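Local coordinates for protein CEP104 (Gallus gallus, PDB 5JO8) that forms the TOG domain of a centriolar protein and, as expected of a TOG domain, probably binds tubulin or microtubules, at residues A[39-44]-A[62-67]; A[32-37]-A[48-53]; A[219-224]-A[251-256]; A[211-216]-A[244-249]. All blocks are in the same frame, centred on the assembly; numbering follows the deposited sequence. Where two conformers were deposited one is given.

Contact 1: A[39-44]-A[62-67]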
loop_
_atom_site.group_PDB
_atom_site.type_symbol
_atom_site.label_atom_id
_atom_site.label_comp_id
_atom_site.label_asym_id
_atom_site.label_seq_id
_atom_site.Cartn_x
_atom_site.Cartn_y
_atom_site.Cartn_z
ATOM N N GLU A 39 -3.983 4.074 -26.713
ATOM C CA GLU A 39 -3.591 5.322 -27.358
ATOM C C GLU A 39 -2.120 5.644 -27.137
ATOM O O GLU A 39 -1.463 6.223 -28.000
ATOM C CB GLU A 39 -4.447 6.474 -26.842
ATOM C CG GLU A 39 -5.278 7.132 -27.918
ATOM C CD GLU A 39 -6.291 8.108 -27.367
ATOM O OE1 GLU A 39 -6.609 8.030 -26.163
ATOM O OE2 GLU A 39 -6.773 8.958 -28.144
ATOM N N VAL A 40 -1.603 5.256 -25.977
ATOM C CA VAL A 40 -0.233 5.572 -25.608
ATOM C C VAL A 40 0.745 4.500 -26.076
ATOM O O VAL A 40 1.818 4.813 -26.598
ATOM C CB VAL A 40 -0.118 5.778 -24.076
ATOM C CG1 VAL A 40 1.336 5.900 -23.648
ATOM C CG2 VAL A 40 -0.909 6.996 -23.647
ATOM N N PHE A 41 0.383 3.234 -25.870
ATOM C CA PHE A 41 1.324 2.140 -26.105
ATOM C C PHE A 41 1.067 1.287 -27.342
ATOM O O PHE A 41 1.916 0.489 -27.729
ATOM C CB PHE A 41 1.365 1.219 -24.887
ATOM C CG PHE A 41 1.824 1.898 -23.645
ATOM C CD1 PHE A 41 3.094 2.447 -23.569
ATOM C CD2 PHE A 41 0.991 1.982 -22.542
ATOM C CE1 PHE A 41 3.525 3.073 -22.412
ATOM C CE2 PHE A 41 1.418 2.609 -21.390
ATOM C CZ PHE A 41 2.676 3.156 -21.323
ATOM N N GLY A 42 -0.111 1.425 -27.932
ATOM C CA GLY A 42 -0.483 0.576 -29.045
ATOM C C GLY A 42 -1.210 -0.669 -28.592
ATOM O O GLY A 42 -1.036 -1.138 -27.458
ATOM N N GLU A 43 -2.034 -1.216 -29.476
ATOM C CA GLU A 43 -2.862 -2.352 -29.114
ATOM C C GLU A 43 -2.050 -3.627 -28.886
ATOM O O GLU A 43 -2.415 -4.451 -28.042
ATOM C CB GLU A 43 -3.973 -2.580 -30.148
ATOM C CG GLU A 43 -4.902 -3.728 -29.793
ATOM C CD GLU A 43 -6.137 -3.784 -30.664
ATOM O OE1 GLU A 43 -6.381 -2.820 -31.417
ATOM O OE2 GLU A 43 -6.863 -4.799 -30.583
ATOM N N ALA A 44 -0.944 -3.785 -29.612
ATOM C CA ALA A 44 -0.124 -4.992 -29.489
ATOM C C ALA A 44 0.417 -5.161 -28.068
ATOM O O ALA A 44 0.310 -6.240 -27.474
ATOM C CB ALA A 44 1.021 -4.976 -30.501
ATOM N N LEU A 62 7.589 -5.020 -18.972
ATOM C CA LEU A 62 8.984 -4.659 -19.193
ATOM C C LEU A 62 9.138 -3.739 -20.403
ATOM O O LEU A 62 10.026 -2.887 -20.426
ATOM C CB LEU A 62 9.846 -5.918 -19.320
ATOM C CG LEU A 62 9.867 -6.738 -18.026
ATOM C CD1 LEU A 62 10.714 -7.996 -18.183
ATOM C CD2 LEU A 62 10.353 -5.885 -16.852
ATOM N N ALA A 63 8.276 -3.902 -21.400
ATOM C CA ALA A 63 8.304 -3.007 -22.561
ATOM C C ALA A 63 7.842 -1.607 -22.184
ATOM O O ALA A 63 8.361 -0.616 -22.704
ATOM C CB ALA A 63 7.453 -3.549 -23.703
ATOM N N VAL A 64 6.863 -1.526 -21.287
ATOM C CA VAL A 64 6.390 -0.241 -20.796
ATOM C C VAL A 64 7.503 0.426 -20.010
ATOM O O VAL A 64 7.741 1.626 -20.170
ATOM C CB VAL A 64 5.109 -0.396 -19.962
ATOM C CG1 VAL A 64 4.744 0.919 -19.265
ATOM C CG2 VAL A 64 3.971 -0.874 -20.834
ATOM N N TYR A 65 8.198 -0.351 -19.183
ATOM C CA TYR A 65 9.336 0.160 -18.442
ATOM C C TYR A 65 10.360 0.756 -19.407
ATOM O O TYR A 65 10.820 1.881 -19.225
ATOM C CB TYR A 65 9.976 -0.967 -17.615
ATOM C CG TYR A 65 11.337 -0.611 -17.059
ATOM C CD1 TYR A 65 12.489 -0.800 -17.824
ATOM C CD2 TYR A 65 11.477 -0.071 -15.787
ATOM C CE1 TYR A 65 13.726 -0.461 -17.344
ATOM C CE2 TYR A 65 12.732 0.270 -15.294
ATOM C CZ TYR A 65 13.847 0.063 -16.084
ATOM O OH TYR A 65 15.096 0.398 -15.628
ATOM N N LYS A 66 10.722 -0.001 -20.436
ATOM C CA LYS A 66 11.661 0.506 -21.431
ATOM C C LYS A 66 11.164 1.775 -22.144
ATOM O O LYS A 66 11.925 2.738 -22.314
ATOM C CB LYS A 66 11.976 -0.575 -22.460
ATOM C CG LYS A 66 12.947 -0.117 -23.536
ATOM C CD LYS A 66 13.391 -1.299 -24.373
ATOM C CE LYS A 66 14.261 -0.862 -25.536
ATOM N NZ LYS A 66 15.548 -0.285 -25.078
ATOM N N LYS A 67 9.901 1.781 -22.562
ATOM C CA LYS A 67 9.354 2.930 -23.293
ATOM C C LYS A 67 9.404 4.198 -22.429
ATOM O O LYS A 67 9.823 5.264 -22.890
ATOM C CB LYS A 67 7.925 2.642 -23.763
ATOM C CG LYS A 67 7.280 3.774 -24.577
ATOM C CD LYS A 67 7.934 3.914 -25.935
ATOM C CE LYS A 67 7.303 5.042 -26.741
ATOM N NZ LYS A 67 5.847 4.818 -26.966
#

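Contact 2: A[32-37]-A[48-53]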
loop_
_atom_site.group_PDB
_atom_site.type_symbol
_atom_site.label_atom_id
_atom_site.label_comp_id
_atom_site.label_asym_id
_atom_site.label_seq_id
_atom_site.Cartn_x
_atom_site.Cartn_y
_atom_site.Cartn_z
ATOM N N ARG A 32 -12.390 -0.817 -24.706
ATOM C CA ARG A 32 -12.867 0.471 -24.214
ATOM C C ARG A 32 -12.145 0.893 -22.938
ATOM O O ARG A 32 -11.679 2.030 -22.834
ATOM C CB ARG A 32 -14.387 0.468 -24.006
ATOM C CG ARG A 32 -14.928 -0.759 -23.296
ATOM C CD ARG A 32 -16.370 -0.544 -22.864
ATOM N NE ARG A 32 -16.955 -1.753 -22.289
ATOM C CZ ARG A 32 -17.550 -2.700 -23.005
ATOM N NH1 ARG A 32 -18.057 -3.770 -22.406
ATOM N NH2 ARG A 32 -17.637 -2.577 -24.323
ATOM N N GLU A 33 -12.044 -0.020 -21.976
ATOM C CA GLU A 33 -11.426 0.311 -20.695
ATOM C C GLU A 33 -9.945 0.658 -20.858
ATOM O O GLU A 33 -9.443 1.578 -20.213
ATOM C CB GLU A 33 -11.640 -0.801 -19.656
ATOM C CG GLU A 33 -10.920 -2.117 -19.932
ATOM C CD GLU A 33 -11.098 -3.129 -18.806
ATOM O OE1 GLU A 33 -10.166 -3.926 -18.559
ATOM O OE2 GLU A 33 -12.174 -3.125 -18.169
ATOM N N ALA A 34 -9.259 -0.049 -21.751
ATOM C CA ALA A 34 -7.839 0.195 -21.973
ATOM C C ALA A 34 -7.547 1.191 -23.096
ATOM O O ALA A 34 -6.403 1.292 -23.543
ATOM C CB ALA A 34 -7.112 -1.117 -22.232
ATOM N N SER A 35 -8.565 1.927 -23.547
ATOM C CA SER A 35 -8.389 2.895 -24.638
ATOM C C SER A 35 -7.247 3.898 -24.428
ATOM O O SER A 35 -6.427 4.081 -25.326
ATOM C CB SER A 35 -9.700 3.631 -24.971
ATOM O OG SER A 35 -10.507 2.863 -25.844
ATOM N N PRO A 36 -7.187 4.554 -23.248
ATOM C CA PRO A 36 -6.085 5.504 -23.059
ATOM C C PRO A 36 -4.718 4.831 -23.122
ATOM O O PRO A 36 -3.789 5.407 -23.682
ATOM C CB PRO A 36 -6.341 6.059 -21.654
ATOM C CG PRO A 36 -7.795 5.871 -21.438
ATOM C CD PRO A 36 -8.119 4.579 -22.105
ATOM N N ALA A 37 -4.610 3.627 -22.558
ATOM C CA ALA A 37 -3.382 2.846 -22.620
ATOM C C ALA A 37 -3.048 2.435 -24.055
ATOM O O ALA A 37 -1.890 2.449 -24.447
ATOM C CB ALA A 37 -3.477 1.618 -21.725
ATOM N N GLY A 48 -0.711 -7.849 -25.087
ATOM C CA GLY A 48 0.244 -8.619 -24.305
ATOM C C GLY A 48 -0.041 -8.537 -22.812
ATOM O O GLY A 48 -0.062 -9.552 -22.116
ATOM N N ALA A 49 -0.273 -7.327 -22.315
ATOM C CA ALA A 49 -0.579 -7.127 -20.893
ATOM C C ALA A 49 -1.837 -7.878 -20.439
ATOM O O ALA A 49 -1.945 -8.284 -19.278
ATOM C CB ALA A 49 -0.708 -5.634 -20.578
ATOM N N TYR A 50 -2.791 -8.057 -21.350
ATOM C CA TYR A 50 -4.045 -8.738 -21.027
ATOM C C TYR A 50 -4.001 -10.227 -21.354
ATOM O O TYR A 50 -4.987 -10.935 -21.142
ATOM C CB TYR A 50 -5.216 -8.106 -21.788
ATOM C CG TYR A 50 -5.821 -6.865 -21.160
ATOM C CD1 TYR A 50 -5.123 -5.669 -21.118
ATOM C CD2 TYR A 50 -7.111 -6.882 -20.646
ATOM C CE1 TYR A 50 -5.681 -4.535 -20.561
ATOM C CE2 TYR A 50 -7.674 -5.757 -20.082
ATOM C CZ TYR A 50 -6.955 -4.584 -20.040
ATOM O OH TYR A 50 -7.504 -3.446 -19.484
ATOM N N SER A 51 -2.869 -10.701 -21.865
ATOM C CA SER A 51 -2.763 -12.080 -22.349
ATOM C C SER A 51 -2.931 -13.122 -21.242
ATOM O O SER A 51 -2.571 -12.891 -20.090
ATOM C CB SER A 51 -1.423 -12.300 -23.055
ATOM O OG SER A 51 -1.225 -13.672 -23.371
ATOM N N LYS A 52 -3.472 -14.277 -21.609
ATOM C CA LYS A 52 -3.555 -15.396 -20.676
ATOM C C LYS A 52 -2.182 -16.039 -20.491
ATOM O O LYS A 52 -1.969 -16.820 -19.565
ATOM C CB LYS A 52 -4.595 -16.418 -21.142
ATOM C CG LYS A 52 -6.035 -15.919 -21.038
ATOM C CD LYS A 52 -6.388 -15.541 -19.605
ATOM C CE LYS A 52 -7.750 -14.866 -19.523
ATOM N NZ LYS A 52 -7.783 -13.582 -20.278
ATOM N N SER A 53 -1.245 -15.689 -21.366
ATOM C CA SER A 53 0.125 -16.163 -21.265
ATOM C C SER A 53 0.952 -15.245 -20.360
ATOM O O SER A 53 1.118 -14.060 -20.650
ATOM C CB SER A 53 0.751 -16.230 -22.658
ATOM O OG SER A 53 2.163 -16.290 -22.574
#

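Contact 3: A[219-224]-A[251-256]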
loop_
_atom_site.group_PDB
_atom_site.type_symbol
_atom_site.label_atom_id
_atom_site.label_comp_id
_atom_site.label_asym_id
_atom_site.label_seq_id
_atom_site.Cartn_x
_atom_site.Cartn_y
_atom_site.Cartn_z
ATOM N N PHE A 219 -7.175 3.562 15.005
ATOM C CA PHE A 219 -6.880 2.299 14.332
ATOM C C PHE A 219 -6.658 1.145 15.311
ATOM O O PHE A 219 -7.297 0.096 15.207
ATOM C CB PHE A 219 -5.662 2.447 13.415
ATOM C CG PHE A 219 -5.185 1.143 12.842
ATOM C CD1 PHE A 219 -5.835 0.563 11.764
ATOM C CD2 PHE A 219 -4.097 0.471 13.406
ATOM C CE1 PHE A 219 -5.405 -0.652 11.241
ATOM C CE2 PHE A 219 -3.661 -0.740 12.887
ATOM C CZ PHE A 219 -4.309 -1.300 11.802
ATOM N N ALA A 220 -5.750 1.351 16.263
ATOM C CA ALA A 220 -5.363 0.295 17.200
ATOM C C ALA A 220 -6.531 -0.141 18.077
ATOM O O ALA A 220 -6.711 -1.336 18.316
ATOM C CB ALA A 220 -4.194 0.754 18.061
ATOM N N THR A 221 -7.332 0.811 18.551
ATOM C CA THR A 221 -8.437 0.431 19.419
ATOM C C THR A 221 -9.501 -0.300 18.599
ATOM O O THR A 221 -10.171 -1.207 19.098
ATOM C CB THR A 221 -9.033 1.623 20.212
ATOM O OG1 THR A 221 -9.486 2.636 19.308
ATOM C CG2 THR A 221 -7.997 2.217 21.164
ATOM N N GLY A 222 -9.633 0.069 17.331
ATOM C CA GLY A 222 -10.490 -0.679 16.432
ATOM C C GLY A 222 -10.011 -2.113 16.284
ATOM O O GLY A 222 -10.806 -3.053 16.339
ATOM N N ALA A 223 -8.702 -2.278 16.104
ATOM C CA ALA A 223 -8.107 -3.598 15.918
ATOM C C ALA A 223 -8.236 -4.494 17.159
ATOM O O ALA A 223 -8.171 -5.715 17.043
ATOM C CB ALA A 223 -6.635 -3.472 15.496
ATOM N N LEU A 224 -8.419 -3.883 18.331
ATOM C CA LEU A 224 -8.596 -4.642 19.572
ATOM C C LEU A 224 -9.898 -5.422 19.554
ATOM O O LEU A 224 -10.082 -6.351 20.343
ATOM C CB LEU A 224 -8.591 -3.713 20.788
ATOM C CG LEU A 224 -7.279 -3.042 21.196
ATOM C CD1 LEU A 224 -7.496 -2.098 22.371
ATOM C CD2 LEU A 224 -6.232 -4.095 21.526
ATOM N N LEU A 251 -4.147 7.499 28.009
ATOM C CA LEU A 251 -5.100 7.261 29.085
ATOM C C LEU A 251 -6.394 8.057 28.894
ATOM O O LEU A 251 -7.477 7.600 29.267
ATOM C CB LEU A 251 -4.464 7.584 30.437
ATOM C CG LEU A 251 -3.344 6.629 30.833
ATOM C CD1 LEU A 251 -2.568 7.202 32.009
ATOM C CD2 LEU A 251 -3.923 5.267 31.171
ATOM N N GLU A 252 -6.265 9.246 28.318
ATOM C CA GLU A 252 -7.418 10.098 28.036
ATOM C C GLU A 252 -8.255 9.548 26.889
ATOM O O GLU A 252 -9.433 9.872 26.764
ATOM C CB GLU A 252 -6.956 11.522 27.729
ATOM C CG GLU A 252 -6.542 12.313 28.971
ATOM C CD GLU A 252 -5.577 13.438 28.648
ATOM O OE1 GLU A 252 -5.314 13.672 27.447
ATOM O OE2 GLU A 252 -5.071 14.078 29.596
ATOM N N TYR A 253 -7.652 8.709 26.055
ATOM C CA TYR A 253 -8.362 8.171 24.907
ATOM C C TYR A 253 -9.199 6.968 25.299
ATOM O O TYR A 253 -10.352 6.820 24.877
ATOM C CB TYR A 253 -7.369 7.779 23.800
ATOM C CG TYR A 253 -8.027 7.544 22.459
ATOM C CD1 TYR A 253 -8.224 8.598 21.577
ATOM C CD2 TYR A 253 -8.462 6.283 22.076
ATOM C CE1 TYR A 253 -8.846 8.400 20.345
ATOM C CE2 TYR A 253 -9.084 6.072 20.844
ATOM C CZ TYR A 253 -9.263 7.138 19.986
ATOM O OH TYR A 253 -9.875 6.948 18.767
ATOM N N LEU A 254 -8.592 6.093 26.102
ATOM C CA LEU A 254 -9.170 4.804 26.410
ATOM C C LEU A 254 -10.291 4.961 27.408
ATOM O O LEU A 254 -10.397 6.004 28.077
ATOM C CB LEU A 254 -8.076 3.879 26.964
ATOM C CG LEU A 254 -7.000 3.503 25.944
ATOM C CD1 LEU A 254 -5.780 2.940 26.654
ATOM C CD2 LEU A 254 -7.536 2.487 24.933
ATOM N N PRO A 255 -11.148 3.932 27.508
ATOM C CA PRO A 255 -12.129 3.911 28.592
ATOM C C PRO A 255 -11.414 3.950 29.931
ATOM O O PRO A 255 -10.256 3.521 30.014
ATOM C CB PRO A 255 -12.824 2.554 28.404
ATOM C CG PRO A 255 -11.887 1.741 27.534
ATOM C CD PRO A 255 -11.263 2.749 26.631
ATOM N N PRO A 256 -12.083 4.454 30.971
ATOM C CA PRO A 256 -11.421 4.518 32.275
ATOM C C PRO A 256 -11.225 3.134 32.898
ATOM O O PRO A 256 -12.017 2.221 32.688
ATOM C CB PRO A 256 -12.359 5.393 33.110
ATOM C CG PRO A 256 -13.679 5.321 32.426
ATOM C CD PRO A 256 -13.406 5.101 30.972
#

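Contact 4: A[211-216]-A[244-249]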
loop_
_atom_site.group_PDB
_atom_site.type_symbol
_atom_site.label_atom_id
_atom_site.label_comp_id
_atom_site.label_asym_id
_atom_site.label_seq_id
_atom_site.Cartn_x
_atom_site.Cartn_y
_atom_site.Cartn_z
ATOM N N PHE A 211 1.270 9.666 10.545
ATOM C CA PHE A 211 0.759 9.016 11.749
ATOM C C PHE A 211 0.588 10.066 12.842
ATOM O O PHE A 211 1.468 10.911 13.040
ATOM C CB PHE A 211 1.756 7.980 12.269
ATOM C CG PHE A 211 1.902 6.757 11.402
ATOM C CD1 PHE A 211 0.836 5.889 11.212
ATOM C CD2 PHE A 211 3.122 6.454 10.816
ATOM C CE1 PHE A 211 0.978 4.747 10.433
ATOM C CE2 PHE A 211 3.273 5.310 10.042
ATOM C CZ PHE A 211 2.198 4.459 9.856
ATOM N N THR A 212 -0.526 10.009 13.560
ATOM C CA THR A 212 -0.716 10.873 14.719
ATOM C C THR A 212 -1.215 10.027 15.881
ATOM O O THR A 212 -1.650 8.895 15.688
ATOM C CB THR A 212 -1.754 11.980 14.449
ATOM O OG1 THR A 212 -3.035 11.382 14.218
ATOM C CG2 THR A 212 -1.349 12.822 13.234
ATOM N N ILE A 213 -1.160 10.576 17.090
ATOM C CA ILE A 213 -1.691 9.859 18.239
ATOM C C ILE A 213 -3.158 9.522 17.996
ATOM O O ILE A 213 -3.602 8.424 18.278
ATOM C CB ILE A 213 -1.498 10.652 19.543
ATOM C CG1 ILE A 213 -0.014 10.924 19.781
ATOM C CG2 ILE A 213 -2.097 9.892 20.713
ATOM C CD1 ILE A 213 0.238 11.982 20.822
ATOM N N SER A 214 -3.899 10.478 17.441
ATOM C CA SER A 214 -5.321 10.293 17.203
ATOM C C SER A 214 -5.622 9.178 16.205
ATOM O O SER A 214 -6.450 8.306 16.482
ATOM C CB SER A 214 -5.953 11.602 16.723
ATOM O OG SER A 214 -5.649 12.673 17.599
ATOM N N ASN A 215 -4.973 9.210 15.043
ATOM C CA ASN A 215 -5.297 8.226 14.004
ATOM C C ASN A 215 -4.746 6.829 14.303
ATOM O O ASN A 215 -5.380 5.830 13.983
ATOM C CB ASN A 215 -5.067 8.712 12.549
ATOM C CG ASN A 215 -3.598 8.895 12.175
ATOM O OD1 ASN A 215 -2.696 8.304 12.777
ATOM N ND2 ASN A 215 -3.356 9.680 11.120
ATOM N N VAL A 216 -3.617 6.776 15.000
ATOM C CA VAL A 216 -3.070 5.498 15.463
ATOM C C VAL A 216 -3.956 4.878 16.544
ATOM O O VAL A 216 -4.270 3.685 16.492
ATOM C CB VAL A 216 -1.636 5.655 15.943
ATOM C CG1 VAL A 216 -1.173 4.372 16.660
ATOM C CG2 VAL A 216 -0.726 5.990 14.768
ATOM N N ARG A 244 4.309 4.688 26.072
ATOM C CA ARG A 244 5.625 5.020 26.600
ATOM C C ARG A 244 5.978 6.476 26.315
ATOM O O ARG A 244 6.647 7.128 27.116
ATOM C CB ARG A 244 6.688 4.092 26.007
ATOM C CG ARG A 244 6.487 2.630 26.347
ATOM C CD ARG A 244 7.559 1.750 25.710
ATOM N NE ARG A 244 7.371 0.347 26.069
ATOM C CZ ARG A 244 7.891 -0.222 27.150
ATOM N NH1 ARG A 244 8.634 0.493 27.984
ATOM N NH2 ARG A 244 7.663 -1.506 27.399
ATOM N N LYS A 245 5.509 6.981 25.178
ATOM C CA LYS A 245 5.821 8.334 24.737
ATOM C C LYS A 245 4.714 9.328 25.086
ATOM O O LYS A 245 4.979 10.512 25.310
ATOM C CB LYS A 245 6.048 8.348 23.222
ATOM C CG LYS A 245 7.052 7.319 22.723
ATOM C CD LYS A 245 6.796 6.961 21.263
ATOM C CE LYS A 245 8.045 7.126 20.411
ATOM N NZ LYS A 245 8.398 8.560 20.212
ATOM N N HIS A 246 3.473 8.848 25.131
ATOM C CA HIS A 246 2.319 9.744 25.217
ATOM C C HIS A 246 1.333 9.274 26.277
ATOM O O HIS A 246 0.144 9.101 25.999
ATOM C CB HIS A 246 1.614 9.812 23.864
ATOM C CG HIS A 246 2.525 10.133 22.717
ATOM N ND1 HIS A 246 2.964 11.412 22.450
ATOM C CD2 HIS A 246 3.067 9.342 21.761
ATOM C CE1 HIS A 246 3.741 11.394 21.382
ATOM N NE2 HIS A 246 3.821 10.151 20.945
ATOM N N LYS A 247 1.832 9.076 27.491
ATOM C CA LYS A 247 1.047 8.471 28.560
ATOM C C LYS A 247 -0.320 9.137 28.777
ATOM O O LYS A 247 -1.352 8.459 28.774
ATOM C CB LYS A 247 1.852 8.459 29.860
ATOM C CG LYS A 247 1.081 7.973 31.068
ATOM C CD LYS A 247 2.002 7.780 32.263
ATOM C CE LYS A 247 1.219 7.414 33.509
ATOM N NZ LYS A 247 0.223 8.462 33.851
ATOM N N ALA A 248 -0.317 10.458 28.948
ATOM C CA ALA A 248 -1.539 11.209 29.242
ATOM C C ALA A 248 -2.579 11.069 28.137
ATOM O O ALA A 248 -3.746 10.778 28.412
ATOM C CB ALA A 248 -1.218 12.686 29.475
ATOM N N ALA A 249 -2.143 11.269 26.896
ATOM C CA ALA A 249 -3.032 11.210 25.739
ATOM C C ALA A 249 -3.669 9.837 25.595
ATOM O O ALA A 249 -4.856 9.722 25.296
ATOM C CB ALA A 249 -2.280 11.583 24.471
#

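Contact 1: A[39-44]-A[62-67]
The ring of Phe-41 is packed between two valines, with Val-40 CG1 over the centre of one face and Val-64 CG2 over the centre of the other. The second of these is a CH-pi contact from across the helix pair: Val-64 CG2 stands 4.2 Å from the centroid of the Phe-41 ring and only 5° off its normal, so the methyl lies almost squarely over the ring. The other branch of Val-64 reaches the far end of the same ring, CG1 lying 3.7 Å from CZ of Phe-41. Both methyls can serve one ring because Val-64 places CG1 anti to its backbone N (chi1 171°) and CG2 beside it, and the two side chains cross at about a right angle. Lys-67, one turn on, borders the ring with its aliphatic part: its CG comes near the ring plane, 4.4 Å from CE1 of Phe-41. From there the chain bends at chi2 and at chi4, bringing Lys-67 NZ to 4.0 Å from the carbonyl O of Val-40, too long for a hydrogen bond. Gly-42 follows Phe-41 with positive phi where the chain leaves helix 35-41. The contact thus joins the end of helix 35-41 to the C-terminal half of helix 54-69; helix 77-94 adds Ala-86 beside Phe-41 and Ala-87 beside Val-64, while Leu-109 of helix 100-121 and Leu-45 of helix 43-49 also pack on Val-64.

Contact 2: A[32-37]-A[48-53]
At the N-terminal end of the helical TOG domain, the kink between helices 28-33 and 35-41 meets Tyr-50, brought in by the segment that follows helix 43-49. Ala-34 is the kink residue, both the first to leave the earlier helix and the N-cap of the next, and its CB lies 3.6 Å from OH of Tyr-50 and 4.1 Å from the ring atom CE1 of Tyr-50. Beside it Glu-33 turns its carboxylate to the phenol. Its CG lies between the backbone N and the carbonyl carbon (chi1 68°), and the chain runs extended from there, so that OE1 comes to the ring edge, in the ring plane. The carboxylate is not coplanar with the ring; the two planes stand 56° apart. A single hydrogen bond links the segments, donated by the tyrosine hydroxyl; it probably fixes the rotation of the phenol O-H and would be expected to stabilise the negative charge on the carboxylate. The other oxygen, OE2, has a long, weak ion pair with Lys-29. Phe-89 of helix 77-94 packs against both Ala-34 and Tyr-50, and Arg-93 of the same helix makes a cation-pi contact with the tyrosine ring. After Tyr-50 the chain forms an ST turn, Ser-53 N donating to Ser-51 OG at 2.8 Å. In the bond across the contact, Tyr-50 OH sits 2.9 Å from Glu-33 OE1, on the anti side of that oxygen and 15° out of the carboxylate plane.

Contact 3: A[219-224]-A[251-256]
Thr-221 fits its two branches against neighbouring side chains of 251-256, the hydroxyl at the edge of Tyr-253 and the methyl on Leu-254. With chi1 at 58°, OG1 lies between the backbone N and the carbonyl carbon, while CG2 is anti to the carbonyl carbon. This rotamer turns OG1 back toward its own helix, where it hydrogen-bonds the carbonyl O of Met-217 and, more weakly, that of Lys-218. Thr-221 OG1 also lies near the plane of the Tyr-253 ring, 3.8 Å from the ring atom CE2, a van der Waals approach. Tyr-253 extends there because its CG is anti to the backbone N (chi1 -165°), carrying the ring over helix 213-223, where it also packs on Met-217 and Lys-218. The threonine methyl has two neighbours: Thr-221 CG2 is 3.8 Å from CD2 of Leu-254 and 4.0 Å from CE2 of Tyr-253. Leu-254 turns its CD2 end back to meet that methyl, coming closer than the start of its side chain would suggest. Leu-254 also packs on Leu-270 and Phe-274, tying helix 265-276 to the place where helix 247-253 runs out before Pro-255 and Pro-256. The hydroxyl spends its hydrogen bonding within its own helix, chiefly on Met-217, so both the approach of OG1 to the tyrosine edge and the methyl contacts are van der Waals in kind: what joins the two segments is fit of shape and dispersion.

Contact 4: A[211-216]-A[244-249]
A methyl group set unusually close over an imidazole marks this contact: Ile-213 CD1 is 3.2 Å from ND1 of His-246. It stands above the ring, displaced toward the rim on the ND1 side, 3.5 Å from the centroid of the His-246 ring and 23° off the normal, a tight CH-pi contact. Lys-245 CB lies over the opposite face, likewise offset, so the imidazole is sandwiched between its own neighbour in sequence and the isoleucine from the other segment. Ile-213 reaches the ring with CG1 anti to the carbonyl carbon (chi1 -59°) and the chain continuing outward to CD1; CG1 itself follows at 4.0 Å from CG of His-246. On the remaining branch, Ile-213 CG2 turns instead to Ala-249, 4.1 Å from its CB. One side chain therefore bridges the N-cap residue His-246 and the first turn of the helix it precedes. Ile-213 is in turn well placed, being the first residue of helix 213-223 and sitting in a capping box: Asn-215 N donates to Thr-212 OG1 at 3.0 Å, and Thr-212 N donates to Asn-215 OD1 at 2.9 Å, the latter donor standing above the carbonyl plane. The side-chain ND2 of Asn-215 is hydrogen-bonded to the carbonyl O of Gly-210. The contact lies at the surface and joins the start of helix 213-223 to the junction of helices 229-245 and 247-253; behind it Val-216 packs on Ile-238 and Met-242 of helix 229-245 and on Leu-201 of helix 187-204.

Overall arrangement
The four contacts form two pairs on opposite sides of the chain's centre. Contacts 1 and 2 share helices 35-41 and 43-49, with centres about 10 Å apart; contacts 3 and 4 share helices 213-223 and 247-253, also with centres about 10 Å apart. Within each pair the segments alternate along the chain, while the N-terminal pair closes before the C-terminal pair opens. Between the pairs, centres lie about 46 to 49 Å apart and nearest atoms about 28 to 32 Å, with no touch. The pairs thus join helices toward the two ends of an elongated, strand-free array, as in the helical-repeat build of TOG domains.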